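Local coordinates for protein inactive dihydroorotase-like domain (Chaetomium thermophilum, PDB 5NNL) that is an inactive dihydroorotase-like domain with the beta/alpha-barrel fold of that family, at residues Thr157-Ile162 with Gln203-Glu208; Cys194-Thr199 with Tyr223-Phe228. One frame throughout, in Å; residues are numbered along the deposited sequence. Where two conformers were deposited one is given.

Contact 1 of 2, residues Thr157-Ile162 with Gln203-Glu208; sequences TTKDDI and QEALWE
Leu206 lays its two methyls near the flat peptide carbonyls of Thr157 and Thr158: CD1 lies 4.0 Å from Thr157 O, and CD2 approaches Thr158 O more loosely. The aromatic ring of Trp207 is turned to the far side of its helix, where it meets Arg254 and donates through NE1 to Leu184 O. Two helices are joined here on the outer layer of the barrel, helix 200-207 lying against the first turn of helix 159-170. Their closest meeting is alongside, methyl against methylene, with Ala205 CB 3.6 Å from Lys159 CB and 3.7 Å from Lys159 CG. Lys159 is extended throughout, CG anti to the backbone N (chi1 176°), which lays the foot of the chain on Ala205 and carries NZ away to a salt bridge with Glu201. Ile162 comes in one turn later, its CB 4.4 Å from Leu206 CD2. The helix start is held on two counts. Thr158 is the N-cap, its OG1 accepting from Asp161 N at 3.0 Å with an N-H...O angle of 153°, while Lys159 N donates to Asp202 OD1 from the neighbouring helix. The join between the two segments is thus van der Waals packing, partly of methyls on carbonyl oxygens, without a hydrogen bond. Small Ala205 permits the close approach of the backbones, and the polar ties come from Glu201 and Asp202, one turn earlier on helix 200-207, whose carboxylates would probably be stabilised by the lysine ammonium and the N-terminal end of helix 159-170.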
ATOM      1  N   THR A 157      -7.274   2.426  10.824  1.00 27.52           N
ATOM      2  CA  THR A 157      -8.703   2.591  10.595  1.00 30.10           C
ATOM      3  C   THR A 157      -9.464   3.204  11.764  1.00 31.81           C
ATOM      4  O   THR A 157     -10.550   3.748  11.535  1.00 33.27           O
ATOM      5  CB  THR A 157      -9.350   1.235  10.261  1.00 37.35           C
ATOM      6  OG1 THR A 157      -8.582   0.562   9.253  1.00 38.80           O
ATOM      7  CG2 THR A 157     -10.769   1.427   9.744  1.00 38.87           C
ATOM      8  N   THR A 158      -8.950   3.150  12.991  1.00 31.61           N
ATOM      9  CA  THR A 158      -9.724   3.536  14.160  1.00 31.17           C
ATOM     10  C   THR A 158      -9.193   4.810  14.803  1.00 33.23           C
ATOM     11  O   THR A 158      -8.004   5.134  14.721  1.00 27.95           O
ATOM     12  CB  THR A 158      -9.733   2.421  15.212  1.00 34.12           C
ATOM     13  OG1 THR A 158      -8.403   2.212  15.703  1.00 33.57           O
ATOM     14  CG2 THR A 158     -10.277   1.124  14.622  1.00 30.65           C
ATOM     15  N   LYS A 159     -10.111   5.523  15.459  1.00 36.19           N
ATOM     16  CA  LYS A 159      -9.745   6.655  16.303  1.00 31.14           C
ATOM     17  C   LYS A 159      -8.743   6.238  17.371  1.00 28.90           C
ATOM     18  O   LYS A 159      -7.737   6.920  17.601  1.00 30.34           O
ATOM     19  CB  LYS A 159     -11.010   7.227  16.945  1.00 32.55           C
ATOM     20  CG  LYS A 159     -10.788   8.358  17.919  1.00 32.59           C
ATOM     21  CD  LYS A 159     -12.117   8.807  18.508  1.00 37.15           C
ATOM     22  CE  LYS A 159     -11.999  10.138  19.208  1.00 44.67           C
ATOM     23  NZ  LYS A 159     -13.278  10.516  19.887  1.00 50.07           N
ATOM     24  N   ASP A 160      -9.014   5.119  18.047  1.00 30.39           N
ATOM     25  CA  ASP A 160      -8.144   4.659  19.124  1.00 31.95           C
ATOM     26  C   ASP A 160      -6.710   4.471  18.639  1.00 32.51           C
ATOM     27  O   ASP A 160      -5.757   4.895  19.302  1.00 31.01           O
ATOM     28  CB  ASP A 160      -8.682   3.347  19.703  1.00 38.37           C
ATOM     29  CG  ASP A 160      -9.986   3.526  20.471  1.00 39.79           C
ATOM     30  OD1 ASP A 160     -10.268   4.648  20.939  1.00 43.06           O
ATOM     31  OD2 ASP A 160     -10.725   2.529  20.623  1.00 43.06           O
ATOM     32  N   ASP A 161      -6.536   3.831  17.479  1.00 30.49           N
ATOM     33  CA  ASP A 161      -5.186   3.531  17.008  1.00 31.88           C
ATOM     34  C   ASP A 161      -4.458   4.795  16.552  1.00 28.76           C
ATOM     35  O   ASP A 161      -3.273   4.974  16.856  1.00 27.47           O
ATOM     36  CB  ASP A 161      -5.233   2.490  15.884  1.00 31.87           C
ATOM     37  CG  ASP A 161      -5.422   1.065  16.405  1.00 32.91           C
ATOM     38  OD1 ASP A 161      -5.494   0.868  17.635  1.00 33.06           O
ATOM     39  OD2 ASP A 161      -5.493   0.134  15.577  1.00 33.50           O
ATOM     40  N   ILE A 162      -5.143   5.694  15.840  1.00 29.85           N
ATOM     41  CA  ILE A 162      -4.448   6.882  15.347  1.00 31.95           C
ATOM     42  C   ILE A 162      -4.056   7.789  16.504  1.00 28.84           C
ATOM     43  O   ILE A 162      -3.037   8.486  16.436  1.00 30.28           O
ATOM     44  CB  ILE A 162      -5.295   7.633  14.298  1.00 31.26           C
ATOM     45  CG1 ILE A 162      -4.414   8.576  13.464  1.00 31.87           C
ATOM     46  CG2 ILE A 162      -6.419   8.441  14.950  1.00 33.21           C
ATOM     47  CD1 ILE A 162      -3.381   7.873  12.591  1.00 32.07           C
ATOM     48  N   GLN A 203     -13.687   7.434  10.911  1.00 30.98           N
ATOM     49  CA  GLN A 203     -13.285   8.127   9.693  1.00 32.55           C
ATOM     50  C   GLN A 203     -13.038   9.609   9.958  1.00 33.59           C
ATOM     51  O   GLN A 203     -12.080  10.190   9.436  1.00 27.86           O
ATOM     52  CB  GLN A 203     -14.351   7.947   8.616  1.00 32.83           C
ATOM     53  CG  GLN A 203     -13.912   8.369   7.228  1.00 33.33           C
ATOM     54  CD  GLN A 203     -15.062   8.382   6.245  1.00 32.63           C
ATOM     55  OE1 GLN A 203     -15.809   9.354   6.163  1.00 36.09           O
ATOM     56  NE2 GLN A 203     -15.221   7.297   5.503  1.00 34.16           N
ATOM     57  N   GLU A 204     -13.899  10.233  10.763  1.00 33.24           N
ATOM     58  CA  GLU A 204     -13.697  11.640  11.103  0.51 35.51           C
ATOM     59  C   GLU A 204     -12.407  11.828  11.880  1.00 34.00           C
ATOM     60  O   GLU A 204     -11.680  12.812  11.671  1.00 33.81           O
ATOM     61  CB  GLU A 204     -14.894  12.148  11.911  0.51 39.63           C
ATOM     62  CG  GLU A 204     -14.868  13.641  12.209  0.51 43.24           C
ATOM     63  CD  GLU A 204     -16.004  14.070  13.121  0.51 45.64           C
ATOM     64  OE1 GLU A 204     -17.130  13.553  12.956  0.51 52.19           O
ATOM     65  OE2 GLU A 204     -15.767  14.919  14.006  0.51 45.90           O
ATOM     66  N   ALA A 205     -12.095  10.902  12.791  1.00 30.50           N
ATOM     67  CA  ALA A 205     -10.833  10.973  13.512  1.00 30.69           C
ATOM     68  C   ALA A 205      -9.649  10.891  12.556  1.00 31.40           C
ATOM     69  O   ALA A 205      -8.618  11.533  12.786  1.00 30.80           O
ATOM     70  CB  ALA A 205     -10.762   9.860  14.557  1.00 33.19           C
ATOM     71  N   LEU A 206      -9.784  10.128  11.469  1.00 26.97           N
ATOM     72  CA  LEU A 206      -8.709  10.037  10.487  1.00 30.88           C
ATOM     73  C   LEU A 206      -8.512  11.365   9.762  1.00 31.22           C
ATOM     74  O   LEU A 206      -7.379  11.832   9.594  1.00 32.53           O
ATOM     75  CB  LEU A 206      -9.006   8.919   9.486  1.00 29.99           C
ATOM     76  CG  LEU A 206      -9.068   7.487  10.033  1.00 30.57           C
ATOM     77  CD1 LEU A 206      -9.425   6.520   8.918  1.00 27.61           C
ATOM     78  CD2 LEU A 206      -7.755   7.084  10.690  1.00 27.51           C
ATOM     79  N   TRP A 207      -9.607  11.983   9.318  1.00 30.55           N
ATOM     80  CA  TRP A 207      -9.508  13.278   8.652  1.00 30.89           C
ATOM     81  C   TRP A 207      -8.918  14.338   9.570  1.00 32.76           C
ATOM     82  O   TRP A 207      -8.227  15.252   9.101  1.00 35.61           O
ATOM     83  CB  TRP A 207     -10.883  13.711   8.148  1.00 30.76           C
ATOM     84  CG  TRP A 207     -11.246  13.058   6.852  1.00 33.12           C
ATOM     85  CD1 TRP A 207     -12.032  11.955   6.675  1.00 33.05           C
ATOM     86  CD2 TRP A 207     -10.819  13.462   5.547  1.00 29.92           C
ATOM     87  NE1 TRP A 207     -12.121  11.650   5.336  1.00 33.20           N
ATOM     88  CE2 TRP A 207     -11.385  12.560   4.623  1.00 32.40           C
ATOM     89  CE3 TRP A 207     -10.016  14.501   5.071  1.00 32.70           C
ATOM     90  CZ2 TRP A 207     -11.172  12.668   3.248  1.00 32.04           C
ATOM     91  CZ3 TRP A 207      -9.804  14.606   3.709  1.00 36.11           C
ATOM     92  CH2 TRP A 207     -10.381  13.696   2.814  1.00 33.13           C
ATOM     93  N   GLU A 208      -9.158  14.229  10.874  1.00 32.90           N
ATOM     94  CA  GLU A 208      -8.635  15.195  11.830  1.00 34.81           C
ATOM     95  C   GLU A 208      -7.204  14.902  12.254  1.00 34.28           C
ATOM     96  O   GLU A 208      -6.637  15.683  13.025  1.00 39.69           O
ATOM     97  CB  GLU A 208      -9.533  15.237  13.065  1.00 36.34           C
ATOM     98  CG  GLU A 208     -10.918  15.786  12.790  1.00 42.88           C
ATOM     99  CD  GLU A 208     -11.810  15.714  14.007  1.00 44.45           C
ATOM    100  OE1 GLU A 208     -11.349  15.184  15.041  1.00 45.92           O
ATOM    101  OE2 GLU A 208     -12.966  16.182  13.931  1.00 47.29           O
TER

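Contact 2 of 2, residues Cys194-Thr199 with Tyr223-Phe228; sequences CHFLPT and YQLAHF
Phe196 and Phe228 form a T-shaped (edge-to-face) pair, by which a disulfide-bearing loop packs on helix 221-228 of the barrel. The edge of Phe196 is directed at the face of Phe228, with ring centroids 5.7 Å apart and planes at 75°; Phe196 CE2 comes to 3.9 Å from Phe228 CG. The loop presents its ring from a type I beta turn running from Cys194 to Leu197. In Phe196, CG sits between the backbone N and the carbonyl carbon (chi1 45°), a crowded position that projects the ring out of the turn and onto the helix. Phe228 has its CG opposite the backbone N (chi1 -177°), which sets its ring beside Phe196 CE2 and Cys194 SG. Each face of the Phe196 ring has a neighbour. Over one lies Gln224, extended beyond its CG, which stands 3.9 Å from the ring centroid almost on the normal in a CH-pi contact. Its amide continues back toward the Phe196 CB, stacked on the ring and bringing Gln224 NE2 to 3.5 Å from Phe196 CD2. Against the other face, nearer the rim, is Cys194 CB of the turn itself. Leu225 fills in at the edge, crossing Phe196 at about a right angle, with its CD1 3.7 Å from Phe196 CE1. Leu197 adds a looser touch on Leu225 and also rests on Leu221, which Phe196 touches as well. Cys194, disulfide-bonded to Cys191, rests its sulfur on two side chains of the helix: Cys194 SG lies 3.8 Å from Leu225 CD1 and 4.8 Å from the centroid of the Phe228 ring, an oblique Cys sulfur-aromatic contact.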
ATOM      1  N   CYS A 194     -19.812  -4.248   6.732  1.00 51.46           N
ATOM      2  CA  CYS A 194     -18.371  -4.222   6.476  1.00 49.88           C
ATOM      3  C   CYS A 194     -17.673  -3.677   7.722  1.00 47.13           C
ATOM      4  O   CYS A 194     -17.466  -2.471   7.862  1.00 43.94           O
ATOM      5  CB  CYS A 194     -18.064  -3.374   5.247  1.00 46.98           C
ATOM      6  SG  CYS A 194     -18.921  -3.844   3.714  1.00 55.21           S
ATOM      7  N   HIS A 195     -17.301  -4.575   8.635  1.00 48.49           N
ATOM      8  CA  HIS A 195     -16.639  -4.158   9.867  1.00 47.05           C
ATOM      9  C   HIS A 195     -15.147  -3.908   9.679  1.00 45.59           C
ATOM     10  O   HIS A 195     -14.476  -3.519  10.641  1.00 46.68           O
ATOM     11  CB  HIS A 195     -16.867  -5.201  10.966  1.00 53.05           C
ATOM     12  CG  HIS A 195     -18.309  -5.558  11.159  1.00 55.84           C
ATOM     13  ND1 HIS A 195     -19.235  -4.666  11.657  1.00 55.92           N
ATOM     14  CD2 HIS A 195     -18.988  -6.701  10.903  1.00 56.28           C
ATOM     15  CE1 HIS A 195     -20.420  -5.247  11.706  1.00 55.97           C
ATOM     16  NE2 HIS A 195     -20.298  -6.483  11.255  1.00 58.11           N
ATOM     17  N   PHE A 196     -14.618  -4.111   8.473  1.00 43.42           N
ATOM     18  CA  PHE A 196     -13.254  -3.713   8.152  1.00 44.92           C
ATOM     19  C   PHE A 196     -13.168  -2.259   7.708  1.00 42.96           C
ATOM     20  O   PHE A 196     -12.061  -1.714   7.629  1.00 42.08           O
ATOM     21  CB  PHE A 196     -12.668  -4.621   7.057  1.00 40.71           C
ATOM     22  CG  PHE A 196     -13.606  -4.870   5.909  1.00 43.82           C
ATOM     23  CD1 PHE A 196     -13.683  -3.981   4.852  1.00 41.95           C
ATOM     24  CD2 PHE A 196     -14.419  -5.991   5.896  1.00 45.24           C
ATOM     25  CE1 PHE A 196     -14.553  -4.206   3.800  1.00 44.65           C
ATOM     26  CE2 PHE A 196     -15.289  -6.222   4.848  1.00 46.07           C
ATOM     27  CZ  PHE A 196     -15.355  -5.329   3.798  1.00 46.58           C
ATOM     28  N   LEU A 197     -14.301  -1.625   7.414  1.00 41.61           N
ATOM     29  CA  LEU A 197     -14.330  -0.194   7.171  1.00 38.51           C
ATOM     30  C   LEU A 197     -14.413   0.558   8.494  1.00 38.94           C
ATOM     31  O   LEU A 197     -14.877   0.016   9.501  1.00 40.01           O
ATOM     32  CB  LEU A 197     -15.525   0.174   6.299  1.00 36.74           C
ATOM     33  CG  LEU A 197     -15.519  -0.266   4.837  1.00 39.35           C
ATOM     34  CD1 LEU A 197     -16.850   0.092   4.190  1.00 39.48           C
ATOM     35  CD2 LEU A 197     -14.370   0.369   4.074  1.00 36.92           C
ATOM     36  N   PRO A 198     -13.974   1.815   8.522  1.00 36.24           N
ATOM     37  CA  PRO A 198     -14.115   2.611   9.745  1.00 35.58           C
ATOM     38  C   PRO A 198     -15.564   2.983  10.009  1.00 36.21           C
ATOM     39  O   PRO A 198     -16.382   3.092   9.092  1.00 35.10           O
ATOM     40  CB  PRO A 198     -13.275   3.859   9.453  1.00 37.62           C
ATOM     41  CG  PRO A 198     -13.335   3.992   7.969  1.00 33.75           C
ATOM     42  CD  PRO A 198     -13.320   2.582   7.446  1.00 36.50           C
ATOM     43  N   THR A 199     -15.876   3.187  11.285  1.00 36.60           N
ATOM     44  CA  THR A 199     -17.136   3.811  11.632  1.00 36.94           C
ATOM     45  C   THR A 199     -17.085   5.279  11.213  1.00 37.10           C
ATOM     46  O   THR A 199     -16.005   5.827  10.981  1.00 37.93           O
ATOM     47  CB  THR A 199     -17.414   3.709  13.131  1.00 33.94           C
ATOM     48  OG1 THR A 199     -16.467   4.507  13.855  1.00 34.15           O
ATOM     49  CG2 THR A 199     -17.330   2.266  13.611  1.00 38.77           C
ATOM     50  N   TYR A 223      -9.749  -4.978  -2.372  1.00 34.40           N
ATOM     51  CA  TYR A 223     -10.006  -6.380  -2.673  1.00 40.73           C
ATOM     52  C   TYR A 223     -10.885  -7.018  -1.605  1.00 41.05           C
ATOM     53  O   TYR A 223     -11.828  -7.751  -1.927  1.00 41.95           O
ATOM     54  CB  TYR A 223      -8.689  -7.144  -2.802  1.00 37.72           C
ATOM     55  CG  TYR A 223      -8.896  -8.589  -3.191  1.00 46.28           C
ATOM     56  CD1 TYR A 223      -8.930  -8.966  -4.525  1.00 46.31           C
ATOM     57  CD2 TYR A 223      -9.079  -9.575  -2.226  1.00 47.44           C
ATOM     58  CE1 TYR A 223      -9.130 -10.280  -4.892  1.00 51.83           C
ATOM     59  CE2 TYR A 223      -9.281 -10.896  -2.583  1.00 50.63           C
ATOM     60  CZ  TYR A 223      -9.305 -11.239  -3.920  1.00 51.17           C
ATOM     61  OH  TYR A 223      -9.506 -12.543  -4.301  1.00 59.54           O
ATOM     62  N   GLN A 224     -10.589  -6.759  -0.330  1.00 37.38           N
ATOM     63  CA  GLN A 224     -11.398  -7.324   0.746  1.00 42.50           C
ATOM     64  C   GLN A 224     -12.855  -6.896   0.621  1.00 41.17           C
ATOM     65  O   GLN A 224     -13.768  -7.701   0.834  1.00 41.01           O
ATOM     66  CB  GLN A 224     -10.829  -6.906   2.102  1.00 42.02           C
ATOM     67  CG  GLN A 224     -11.674  -7.331   3.288  1.00 43.04           C
ATOM     68  CD  GLN A 224     -10.976  -7.086   4.607  1.00 44.64           C
ATOM     69  OE1 GLN A 224     -10.025  -6.309   4.685  1.00 42.43           O
ATOM     70  NE2 GLN A 224     -11.442  -7.754   5.652  1.00 46.84           N
ATOM     71  N   LEU A 225     -13.092  -5.631   0.267  1.00 39.02           N
ATOM     72  CA  LEU A 225     -14.457  -5.138   0.111  1.00 39.66           C
ATOM     73  C   LEU A 225     -15.171  -5.840  -1.038  1.00 44.02           C
ATOM     74  O   LEU A 225     -16.302  -6.313  -0.885  1.00 46.31           O
ATOM     75  CB  LEU A 225     -14.434  -3.626  -0.116  1.00 41.45           C
ATOM     76  CG  LEU A 225     -15.776  -2.914  -0.306  1.00 42.38           C
ATOM     77  CD1 LEU A 225     -16.538  -2.821   1.002  1.00 44.49           C
ATOM     78  CD2 LEU A 225     -15.550  -1.530  -0.899  1.00 45.71           C
ATOM     79  N   ALA A 226     -14.532  -5.899  -2.208  1.00 43.00           N
ATOM     80  CA  ALA A 226     -15.163  -6.534  -3.361  1.00 46.34           C
ATOM     81  C   ALA A 226     -15.480  -7.997  -3.080  1.00 48.14           C
ATOM     82  O   ALA A 226     -16.548  -8.493  -3.455  1.00 47.86           O
ATOM     83  CB  ALA A 226     -14.258  -6.412  -4.585  1.00 45.99           C
ATOM     84  N   HIS A 227     -14.560  -8.708  -2.426  1.00 48.37           N
ATOM     85  CA  HIS A 227     -14.789 -10.113  -2.109  1.00 51.58           C
ATOM     86  C   HIS A 227     -15.961 -10.274  -1.144  1.00 52.16           C
ATOM     87  O   HIS A 227     -16.830 -11.129  -1.343  1.00 53.99           O
ATOM     88  CB  HIS A 227     -13.513 -10.726  -1.529  1.00 51.74           C
ATOM     89  CG  HIS A 227     -13.595 -12.204  -1.301  1.00 61.06           C
ATOM     90  ND1 HIS A 227     -14.479 -13.016  -1.979  1.00 65.33           N
ATOM     91  CD2 HIS A 227     -12.904 -13.016  -0.466  1.00 64.64           C
ATOM     92  CE1 HIS A 227     -14.327 -14.265  -1.574  1.00 68.26           C
ATOM     93  NE2 HIS A 227     -13.377 -14.291  -0.656  1.00 68.04           N
ATOM     94  N   PHE A 228     -16.007  -9.447  -0.096  1.00 49.11           N
ATOM     95  CA  PHE A 228     -17.099  -9.525   0.868  1.00 52.83           C
ATOM     96  C   PHE A 228     -18.449  -9.233   0.222  1.00 55.92           C
ATOM     97  O   PHE A 228     -19.480  -9.733   0.691  1.00 55.46           O
ATOM     98  CB  PHE A 228     -16.847  -8.551   2.019  1.00 53.35           C
ATOM     99  CG  PHE A 228     -17.883  -8.611   3.099  1.00 54.77           C
ATOM    100  CD1 PHE A 228     -17.730  -9.473   4.171  1.00 58.87           C
ATOM    101  CD2 PHE A 228     -19.007  -7.803   3.047  1.00 55.88           C
ATOM    102  CE1 PHE A 228     -18.679  -9.530   5.169  1.00 57.63           C
ATOM    103  CE2 PHE A 228     -19.960  -7.856   4.043  1.00 57.71           C
ATOM    104  CZ  PHE A 228     -19.796  -8.720   5.105  1.00 58.47           C
TER

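Overall arrangement
Both contacts are partly buried and lie 16 Å apart between centres, joined through the chain between strands 175-180 and 215-217: it supplies the loop of contact 2 and then helix 200-207 of contact 1. Thr199 N-caps that helix by bonding Asp202 N, and Asp202 in turn receives Lys159 N. The two also touch directly, Thr157 O lying 3.4 Å from Pro198 CB. Contact 1 is helix on helix, with aliphatic side chains and one alanine at the closest point, and buried at Ala205, Leu206 and Ile162. Contact 2 is loop on helix, aromatic, with one disulfide sulfur, buried at Cys194, Leu197 and Leu225 but reaching the surface at Gln224 and Phe228.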